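PDB 3MT1: putative carboxynorspermidine decarboxylase protein from Sinorhizobium meliloti, which probably catalyses the pyridoxal 5'-phosphate-dependent decarboxylation of carboxynorspermidine and carboxyspermidine to norspermidine and spermidine. Local coordinates for residues A93-F98 and G113-L118; R155-M160 and R190-S195; D260-A265 and N330-V335. One frame throughout, in Å; residues are numbered along the deposited sequence.

Interaction 1: residues A93-F98 and G113-L118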
loop_
_atom_site.group_PDB
_atom_site.type_symbol
_atom_site.label_atom_id
_atom_site.label_comp_id
_atom_site.label_asym_id
_atom_site.label_seq_id
_atom_site.Cartn_x
_atom_site.Cartn_y
_atom_site.Cartn_z
ATOM N N ALA B 93 -17.632 20.760 4.782
ATOM C CA ALA B 93 -16.909 21.581 3.816
ATOM C C ALA B 93 -17.418 23.019 3.751
ATOM O O ALA B 93 -18.602 23.263 3.941
ATOM C CB ALA B 93 -16.978 20.941 2.429
ATOM N N ASP B 94 -16.524 23.963 3.464
ATOM C CA ASP B 94 -16.902 25.338 3.119
ATOM C C ASP B 94 -17.033 25.525 1.623
ATOM O O ASP B 94 -17.816 26.328 1.145
ATOM C CB ASP B 94 -15.848 26.293 3.644
ATOM C CG ASP B 94 -15.812 26.313 5.146
ATOM O OD1 ASP B 94 -16.889 26.516 5.743
ATOM O OD2 ASP B 94 -14.728 26.107 5.731
ATOM N N LYS B 95 -16.245 24.775 0.883
ATOM C CA LYS B 95 -16.343 24.745 -0.542
ATOM C C LYS B 95 -16.382 23.287 -0.943
ATOM O O LYS B 95 -15.813 22.407 -0.251
ATOM C CB LYS B 95 -15.171 25.509 -1.166
ATOM C CG LYS B 95 -15.304 27.016 -0.897
ATOM C CD LYS B 95 -14.308 27.857 -1.668
ATOM C CE LYS B 95 -14.352 29.348 -1.313
ATOM N NZ LYS B 95 -13.958 29.557 0.121
ATOM N N ILE B 96 -17.099 23.022 -2.034
ATOM C CA ILE B 96 -17.190 21.676 -2.586
ATOM C C ILE B 96 -16.933 21.807 -4.067
ATOM O O ILE B 96 -17.355 22.777 -4.686
ATOM C CB ILE B 96 -18.560 21.002 -2.288
ATOM C CG1 ILE B 96 -18.500 19.503 -2.638
ATOM C CG2 ILE B 96 -19.685 21.691 -3.010
ATOM C CD1 ILE B 96 -19.715 18.711 -2.171
ATOM N N ILE B 97 -16.194 20.857 -4.616
ATOM C CA ILE B 97 -15.834 20.881 -6.011
ATOM C C ILE B 97 -16.233 19.584 -6.678
ATOM O O ILE B 97 -16.090 18.484 -6.106
ATOM C CB ILE B 97 -14.351 21.139 -6.176
ATOM C CG1 ILE B 97 -14.061 22.548 -5.659
ATOM C CG2 ILE B 97 -13.906 20.968 -7.641
ATOM C CD1 ILE B 97 -12.914 22.610 -4.697
ATOM N N PHE B 98 -16.785 19.734 -7.881
ATOM C CA PHE B 98 -17.274 18.599 -8.633
ATOM C C PHE B 98 -16.451 18.444 -9.853
ATOM O O PHE B 98 -15.979 19.436 -10.429
ATOM C CB PHE B 98 -18.730 18.748 -9.014
ATOM C CG PHE B 98 -19.621 19.044 -7.855
ATOM C CD1 PHE B 98 -20.121 18.013 -7.074
ATOM C CD2 PHE B 98 -19.956 20.367 -7.533
ATOM C CE1 PHE B 98 -20.948 18.288 -5.989
ATOM C CE2 PHE B 98 -20.771 20.646 -6.472
ATOM C CZ PHE B 98 -21.268 19.599 -5.690
ATOM N N GLY B 113 -26.090 25.050 0.439
ATOM C CA GLY B 113 -25.738 26.004 1.488
ATOM C C GLY B 113 -24.324 26.558 1.447
ATOM O O GLY B 113 -24.009 27.501 2.149
ATOM N N ILE B 114 -23.462 25.956 0.641
ATOM C CA ILE B 114 -22.068 26.327 0.599
ATOM C C ILE B 114 -21.693 26.671 -0.824
ATOM O O ILE B 114 -22.477 26.408 -1.751
ATOM C CB ILE B 114 -21.149 25.191 1.144
ATOM C CG1 ILE B 114 -21.432 23.868 0.417
ATOM C CG2 ILE B 114 -21.291 25.052 2.689
ATOM C CD1 ILE B 114 -20.424 22.791 0.679
ATOM N N ALA B 115 -20.507 27.261 -0.984
ATOM C CA ALA B 115 -19.948 27.648 -2.285
ATOM C C ALA B 115 -19.609 26.406 -3.138
ATOM O O ALA B 115 -18.995 25.466 -2.643
ATOM C CB ALA B 115 -18.696 28.528 -2.091
ATOM N N ARG B 116 -20.021 26.405 -4.405
ATOM C CA ARG B 116 -19.817 25.266 -5.265
ATOM C C ARG B 116 -18.837 25.638 -6.357
ATOM O O ARG B 116 -18.837 26.777 -6.853
ATOM C CB ARG B 116 -21.157 24.782 -5.843
ATOM C CG ARG B 116 -22.121 24.188 -4.769
ATOM C CD ARG B 116 -23.584 24.081 -5.227
ATOM N NE ARG B 116 -24.075 25.312 -5.859
ATOM C CZ ARG B 116 -24.482 26.405 -5.214
ATOM N NH1 ARG B 116 -24.475 26.473 -3.881
ATOM N NH2 ARG B 116 -24.893 27.448 -5.909
ATOM N N GLY B 117 -17.992 24.675 -6.711
ATOM C CA GLY B 117 -16.963 24.842 -7.728
ATOM C C GLY B 117 -16.981 23.711 -8.726
ATOM O O GLY B 117 -17.654 22.699 -8.536
ATOM N N LEU B 118 -16.251 23.879 -9.820
ATOM C CA LEU B 118 -16.231 22.881 -10.874
ATOM C C LEU B 118 -14.785 22.740 -11.295
ATOM O O LEU B 118 -14.084 23.733 -11.414
ATOM C CB LEU B 118 -17.114 23.344 -12.053
ATOM C CG LEU B 118 -17.263 22.401 -13.261
ATOM C CD1 LEU B 118 -18.328 21.327 -13.013
ATOM C CD2 LEU B 118 -17.571 23.147 -14.554
#
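Three backbone hydrogen bonds join Ile96 and Phe98 to Ala115 and Gly117. Gly117 N to Ile96 O is the shortest at 2.8 Å; Ile96 N to Ala115 O and Phe98 N to Gly117 O both measure 3.2 Å. Their alternation, with both Ile96 N and Ile96 O used, fits the parallel pairing of strands 95-98 and 115-118, whose axes lie 27° apart. Ala115 O, which accepts from Ile96 N, also receives a CA-H...O contact from Lys95 CA. Side chains then pack on the sheet. On the face carrying Ile96 and Phe98, the Arg116 methylene CG touches Ile96 CG2 at 3.9 Å and comes to the edge of the Phe98 ring, 4.2 Å from CE2. Ile114, just before its strand, has CG1 set between its backbone N and carbonyl carbon (chi1 53°), which brings CD1 to 3.9 Å from Ile96 CG2. On the other face Lys95 CG rests on Ala115 CB, while Lys95 NZ is salt-bridged to Glu73. The pair belongs to a beta-alpha-beta unit of the TIM barrel: helix 101-107 packs on Phe98, helix 83-92 on Ile96 and Ile114, and strands 73-77 and 158-160 flank the two strands.

Interaction 2: residues R155-M160 and R190-S195; sequences RINGFM and RVDWVS
Asn157 and Trp193 meet at about a right angle where two consecutive parallel strands of the (beta/alpha)8 barrel, 158-160 and 193-195, begin; helix 170-190 makes the crossover between them. The evidence for pairing is direct: Phe159 N donates to Trp193 O, Ser195 N donates to Phe159 O, and the strand axes are nearly parallel. Trp193 has CG between its backbone N and carbonyl carbon (chi1 60°), a setting that folds the indole back over the neighbouring strand. One face of the ring lies on Gly158: CA sits 3.5 Å from the centroid of the six-membered ring of Trp193 and close to its normal, a CH-pi contact. This closeness depends on glycine, since a CB there would clash with Trp193 CE2. Lys95 makes a cation-pi contact with the same indole.

The Asn157 amide is turned 70° from the indole plane and offers OD1 to its N-H edge, with CG anti to the backbone N. The amide's other end faces Asp192, whose carboxylate plane is steeply turned from it; Asn157 ND2 lies 2.7 Å from Asp192 OD1. Asn157 O, in turn, accepts from Asp192 N at 2.9 Å and, weakly, from Trp193 N, so the turn into the second strand is gripped by one carbonyl. Phe159 projects from the face opposite Trp193, and its ring crosses Val191, of the loop before strand 193-195, at about a right angle; the ring is further packed by Leu187 and Ile188 of helix 170-190. Phe159 CE2 comes 3.9 Å from Val191 CG1. The hydrogen bond from Trp193 NE1 to Asn157 OD1, modelled at 2.6 Å, is far from ideal: it is bent to 131° at the hydrogen, and NE1 stands well out of the amide carbonyl plane.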
loop_
_atom_site.group_PDB
_atom_site.type_symbol
_atom_site.label_atom_id
_atom_site.label_comp_id
_atom_site.label_asym_id
_atom_site.label_seq_id
_atom_site.Cartn_x
_atom_site.Cartn_y
_atom_site.Cartn_z
ATOM N N ARG B 155 -24.971 28.199 -11.134
ATOM C CA ARG B 155 -24.982 27.238 -10.039
ATOM C C ARG B 155 -23.613 27.102 -9.381
ATOM O O ARG B 155 -23.489 26.496 -8.319
ATOM C CB ARG B 155 -25.458 25.869 -10.532
ATOM C CG ARG B 155 -26.596 25.923 -11.533
ATOM C CD ARG B 155 -27.102 24.544 -11.859
ATOM N NE ARG B 155 -27.998 24.044 -10.826
ATOM C CZ ARG B 155 -28.535 22.825 -10.811
ATOM N NH1 ARG B 155 -28.267 21.944 -11.777
ATOM N NH2 ARG B 155 -29.344 22.475 -9.813
ATOM N N ILE B 156 -22.575 27.637 -10.013
ATOM C CA ILE B 156 -21.248 27.630 -9.388
ATOM C C ILE B 156 -20.772 29.043 -9.077
ATOM O O ILE B 156 -21.514 29.987 -9.211
ATOM C CB ILE B 156 -20.191 26.875 -10.224
ATOM C CG1 ILE B 156 -20.140 27.460 -11.640
ATOM C CG2 ILE B 156 -20.449 25.357 -10.173
ATOM C CD1 ILE B 156 -19.717 26.472 -12.737
ATOM N N ASN B 157 -19.508 29.160 -8.717
ATOM C CA ASN B 157 -18.982 30.309 -8.020
ATOM C C ASN B 157 -17.433 30.300 -8.129
ATOM O O ASN B 157 -16.759 31.290 -7.828
ATOM C CB ASN B 157 -19.456 30.151 -6.577
ATOM C CG ASN B 157 -18.810 31.086 -5.627
ATOM O OD1 ASN B 157 -18.182 30.648 -4.682
ATOM N ND2 ASN B 157 -19.013 32.378 -5.809
ATOM N N GLY B 158 -16.897 29.162 -8.582
ATOM C CA GLY B 158 -15.475 28.911 -8.543
ATOM C C GLY B 158 -15.019 27.799 -9.460
ATOM O O GLY B 158 -15.807 26.952 -9.880
ATOM N N PHE B 159 -13.733 27.817 -9.781
ATOM C CA PHE B 159 -13.146 26.743 -10.564
ATOM C C PHE B 159 -11.957 26.162 -9.847
ATOM O O PHE B 159 -11.268 26.848 -9.082
ATOM C CB PHE B 159 -12.677 27.232 -11.926
ATOM C CG PHE B 159 -13.772 27.737 -12.809
ATOM C CD1 PHE B 159 -14.888 26.956 -13.075
ATOM C CD2 PHE B 159 -13.670 28.976 -13.401
ATOM C CE1 PHE B 159 -15.894 27.417 -13.898
ATOM C CE2 PHE B 159 -14.675 29.448 -14.241
ATOM C CZ PHE B 159 -15.788 28.673 -14.488
HETATM N N MSE B 160 -11.733 24.879 -10.102
HETATM C CA MSE B 160 -10.515 24.219 -9.693
HETATM C C MSE B 160 -9.755 23.834 -10.954
HETATM O O MSE B 160 -10.365 23.384 -11.917
HETATM C CB MSE B 160 -10.821 22.993 -8.847
HETATM C CG MSE B 160 -9.568 22.349 -8.314
HETATM SE SE MSE B 160 -9.654 20.409 -8.341
HETATM C CE MSE B 160 -10.276 20.170 -6.533
ATOM N N ARG B 190 -15.694 35.787 -14.368
ATOM C CA ARG B 190 -17.112 35.789 -13.969
ATOM C C ARG B 190 -17.385 35.107 -12.625
ATOM O O ARG B 190 -18.465 35.265 -12.053
ATOM C CB ARG B 190 -17.992 35.159 -15.063
ATOM C CG ARG B 190 -18.046 35.920 -16.385
ATOM C CD ARG B 190 -18.741 35.105 -17.501
ATOM N NE ARG B 190 -20.035 34.559 -17.070
ATOM C CZ ARG B 190 -20.828 33.771 -17.800
ATOM N NH1 ARG B 190 -20.488 33.417 -19.040
ATOM N NH2 ARG B 190 -21.973 33.333 -17.276
ATOM N N VAL B 191 -16.422 34.347 -12.119
ATOM C CA VAL B 191 -16.599 33.676 -10.834
ATOM C C VAL B 191 -15.813 34.423 -9.791
ATOM O O VAL B 191 -15.136 35.394 -10.111
ATOM C CB VAL B 191 -16.164 32.196 -10.858
ATOM C CG1 VAL B 191 -17.010 31.415 -11.826
ATOM C CG2 VAL B 191 -14.707 32.059 -11.211
ATOM N N ASP B 192 -15.882 33.992 -8.538
ATOM C CA ASP B 192 -15.163 34.750 -7.548
ATOM C C ASP B 192 -14.070 34.022 -6.787
ATOM O O ASP B 192 -13.452 34.611 -5.918
ATOM C CB ASP B 192 -16.111 35.569 -6.655
ATOM C CG ASP B 192 -17.059 34.721 -5.911
ATOM O OD1 ASP B 192 -16.617 33.622 -5.556
ATOM O OD2 ASP B 192 -18.224 35.131 -5.695
ATOM N N TRP B 193 -13.774 32.772 -7.158
ATOM C CA TRP B 193 -12.564 32.104 -6.646
ATOM C C TRP B 193 -12.044 31.017 -7.564
ATOM O O TRP B 193 -12.805 30.392 -8.295
ATOM C CB TRP B 193 -12.751 31.546 -5.232
ATOM C CG TRP B 193 -13.838 30.532 -5.114
ATOM C CD1 TRP B 193 -15.119 30.772 -4.751
ATOM C CD2 TRP B 193 -13.751 29.106 -5.364
ATOM N NE1 TRP B 193 -15.841 29.588 -4.740
ATOM C CE2 TRP B 193 -15.032 28.561 -5.122
ATOM C CE3 TRP B 193 -12.719 28.251 -5.774
ATOM C CZ2 TRP B 193 -15.323 27.209 -5.274
ATOM C CZ3 TRP B 193 -13.009 26.889 -5.929
ATOM C CH2 TRP B 193 -14.309 26.385 -5.671
ATOM N N VAL B 194 -10.736 30.791 -7.488
ATOM C CA VAL B 194 -10.032 29.794 -8.299
ATOM C C VAL B 194 -9.004 29.077 -7.454
ATOM O O VAL B 194 -8.289 29.703 -6.669
ATOM C CB VAL B 194 -9.256 30.442 -9.466
ATOM C CG1 VAL B 194 -8.467 29.385 -10.223
ATOM C CG2 VAL B 194 -10.205 31.118 -10.419
ATOM N N SER B 195 -8.930 27.766 -7.610
ATOM C CA SER B 195 -7.900 27.004 -6.958
ATOM C C SER B 195 -6.941 26.523 -8.011
ATOM O O SER B 195 -7.334 25.825 -8.978
ATOM C CB SER B 195 -8.475 25.802 -6.235
ATOM O OG SER B 195 -7.541 24.725 -6.320
#

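Interaction 3: residues D260-A265 and N330-V335; sequences DSSIEA and NWFNGV
The Glu264 side chain crosses the Phe332 ring at about a right angle, its CG and carboxylate over one face. Its CB is 3.8 Å from Phe332 CD2, and CG, anti to the backbone N (chi1 -174°), makes a CH-pi contact 4.2 Å from the Phe332 ring centroid. Beyond CG the chain stays extended and carries the carboxylate across the ring, where it stacks with 17° between the planes: OE1 sits 3.3 Å from Phe332 CZ, and OE2 is 3.5 Å from CD1. OE2 is salt-bridged to Lys328 of the second subunit, which places the stack at the dimer interface. Behind it, the backbone of helix 263-266 is read by Asn330. Asn330 ND2 donates to Glu264 O and Asn330 N to Ala265 O, both at 3.0 Å, while OD1 accepts from Phe332 N in an Asx turn. With an alanine here, Glu264 O would probably lack its side-chain donor and the Asx turn its acceptor, leaving the backbone at Phe332 less firmly held. Ala265 CB packs on Val335 CG2, 4.1 Å away. A carboxylate over an aromatic face is not intrinsically favourable; the lysine of the second subunit probably offsets its charge, so the surroundings of this carboxylate are completed across the dimer interface.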
loop_
_atom_site.group_PDB
_atom_site.type_symbol
_atom_site.label_atom_id
_atom_site.label_comp_id
_atom_site.label_asym_id
_atom_site.label_seq_id
_atom_site.Cartn_x
_atom_site.Cartn_y
_atom_site.Cartn_z
ATOM N N ASP B 260 15.381 -2.673 8.531
ATOM C CA ASP B 260 14.206 -3.115 9.242
ATOM C C ASP B 260 12.934 -2.399 8.761
ATOM O O ASP B 260 12.144 -1.925 9.553
ATOM C CB ASP B 260 14.406 -3.036 10.748
ATOM C CG ASP B 260 14.651 -1.605 11.264
ATOM O OD1 ASP B 260 14.832 -0.643 10.460
ATOM O OD2 ASP B 260 14.669 -1.459 12.521
ATOM N N SER B 261 12.736 -2.370 7.459
ATOM C CA SER B 261 11.633 -1.664 6.872
ATOM C C SER B 261 11.377 -2.301 5.517
ATOM O O SER B 261 12.097 -3.224 5.129
ATOM C CB SER B 261 12.024 -0.197 6.694
ATOM O OG SER B 261 10.984 0.592 6.150
ATOM N N SER B 262 10.383 -1.795 4.786
ATOM C CA SER B 262 10.002 -2.312 3.470
ATOM C C SER B 262 9.400 -1.191 2.612
ATOM O O SER B 262 8.491 -0.481 3.060
ATOM C CB SER B 262 8.979 -3.419 3.676
ATOM O OG SER B 262 8.508 -3.953 2.467
ATOM N N ILE B 263 9.899 -1.014 1.385
ATOM C CA ILE B 263 9.309 0.005 0.523
ATOM C C ILE B 263 7.842 -0.265 0.221
ATOM O O ILE B 263 7.078 0.683 0.046
ATOM C CB ILE B 263 10.088 0.293 -0.801
ATOM C CG1 ILE B 263 10.178 -0.944 -1.706
ATOM C CG2 ILE B 263 11.460 0.834 -0.510
ATOM C CD1 ILE B 263 10.397 -0.585 -3.135
ATOM N N GLU B 264 7.429 -1.533 0.200
ATOM C CA GLU B 264 6.037 -1.807 -0.088
ATOM C C GLU B 264 5.135 -1.324 1.042
ATOM O O GLU B 264 4.043 -0.786 0.801
ATOM C CB GLU B 264 5.754 -3.290 -0.421
ATOM C CG GLU B 264 4.299 -3.463 -0.848
ATOM C CD GLU B 264 3.993 -4.789 -1.497
ATOM O OE1 GLU B 264 4.933 -5.459 -1.945
ATOM O OE2 GLU B 264 2.814 -5.185 -1.535
ATOM N N ALA B 265 5.610 -1.489 2.269
ATOM C CA ALA B 265 4.778 -1.212 3.426
ATOM C C ALA B 265 4.896 0.228 3.870
ATOM O O ALA B 265 3.988 0.744 4.513
ATOM C CB ALA B 265 5.145 -2.134 4.566
ATOM N N ASN B 330 1.089 0.231 5.065
ATOM C CA ASN B 330 0.282 -0.973 5.252
ATOM C C ASN B 330 1.050 -2.099 6.010
ATOM O O ASN B 330 2.255 -1.971 6.315
ATOM C CB ASN B 330 -0.176 -1.450 3.882
ATOM C CG ASN B 330 0.986 -1.697 2.967
ATOM O OD1 ASN B 330 1.604 -2.763 3.025
ATOM N ND2 ASN B 330 1.341 -0.696 2.148
ATOM N N TRP B 331 0.357 -3.213 6.244
ATOM C CA TRP B 331 0.857 -4.315 7.052
ATOM C C TRP B 331 1.393 -5.476 6.212
ATOM O O TRP B 331 1.418 -6.626 6.645
ATOM C CB TRP B 331 -0.292 -4.819 7.886
ATOM C CG TRP B 331 -0.567 -3.983 9.039
ATOM C CD1 TRP B 331 -1.697 -3.270 9.274
ATOM C CD2 TRP B 331 0.311 -3.750 10.152
ATOM N NE1 TRP B 331 -1.587 -2.611 10.474
ATOM C CE2 TRP B 331 -0.373 -2.893 11.040
ATOM C CE3 TRP B 331 1.599 -4.195 10.490
ATOM C CZ2 TRP B 331 0.194 -2.459 12.252
ATOM C CZ3 TRP B 331 2.163 -3.775 11.693
ATOM C CH2 TRP B 331 1.464 -2.925 12.565
ATOM N N PHE B 332 1.809 -5.174 4.983
ATOM C CA PHE B 332 2.386 -6.171 4.120
ATOM C C PHE B 332 3.459 -6.991 4.841
ATOM O O PHE B 332 4.371 -6.423 5.487
ATOM C CB PHE B 332 3.010 -5.447 2.972
ATOM C CG PHE B 332 3.706 -6.338 2.009
ATOM C CD1 PHE B 332 2.990 -7.279 1.263
ATOM C CD2 PHE B 332 5.082 -6.233 1.837
ATOM C CE1 PHE B 332 3.642 -8.108 0.352
ATOM C CE2 PHE B 332 5.746 -7.058 0.910
ATOM C CZ PHE B 332 5.025 -7.980 0.166
ATOM N N ASN B 333 3.329 -8.315 4.733
ATOM C CA ASN B 333 4.217 -9.290 5.370
ATOM C C ASN B 333 4.105 -9.322 6.902
ATOM O O ASN B 333 4.801 -10.082 7.558
ATOM C CB ASN B 333 5.691 -9.079 4.926
ATOM C CG ASN B 333 6.078 -9.912 3.668
ATOM O OD1 ASN B 333 5.254 -10.150 2.779
ATOM N ND2 ASN B 333 7.343 -10.350 3.610
ATOM N N GLY B 334 3.218 -8.509 7.464
ATOM C CA GLY B 334 3.200 -8.256 8.888
ATOM C C GLY B 334 4.442 -7.534 9.410
ATOM O O GLY B 334 4.658 -7.467 10.633
ATOM N N VAL B 335 5.282 -6.995 8.531
ATOM C CA VAL B 335 6.410 -6.225 9.063
ATOM C C VAL B 335 5.963 -5.073 9.962
ATOM O O VAL B 335 4.889 -4.494 9.787
ATOM C CB VAL B 335 7.490 -5.749 8.024
ATOM C CG1 VAL B 335 7.947 -6.896 7.142
ATOM C CG2 VAL B 335 7.000 -4.582 7.217
#

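How the interactions relate
From the N terminus, interaction 1 comes first, closing the 14-residue link that holds helix 101-107. Interaction 2 follows, closing the 29-residue link built mainly from helix 170-190, and interaction 3 spans 64 residues between helix 263-266 and the loop before strand 339-343. The three loops are in series; none nests or crosses. Interactions 1 and 2 are neighbours, their centres 9 Å apart, because strands 115-119 and 158-160 adjoin in the barrel: Leu118 O probably bonds Met160 N, and Arg116 NE probably bonds Arg155 O. Interaction 3 lies across the chain's centre, its nearest atoms about 25 Å from interaction 2, and joins parts beside the C-terminal sheet at the subunit interface.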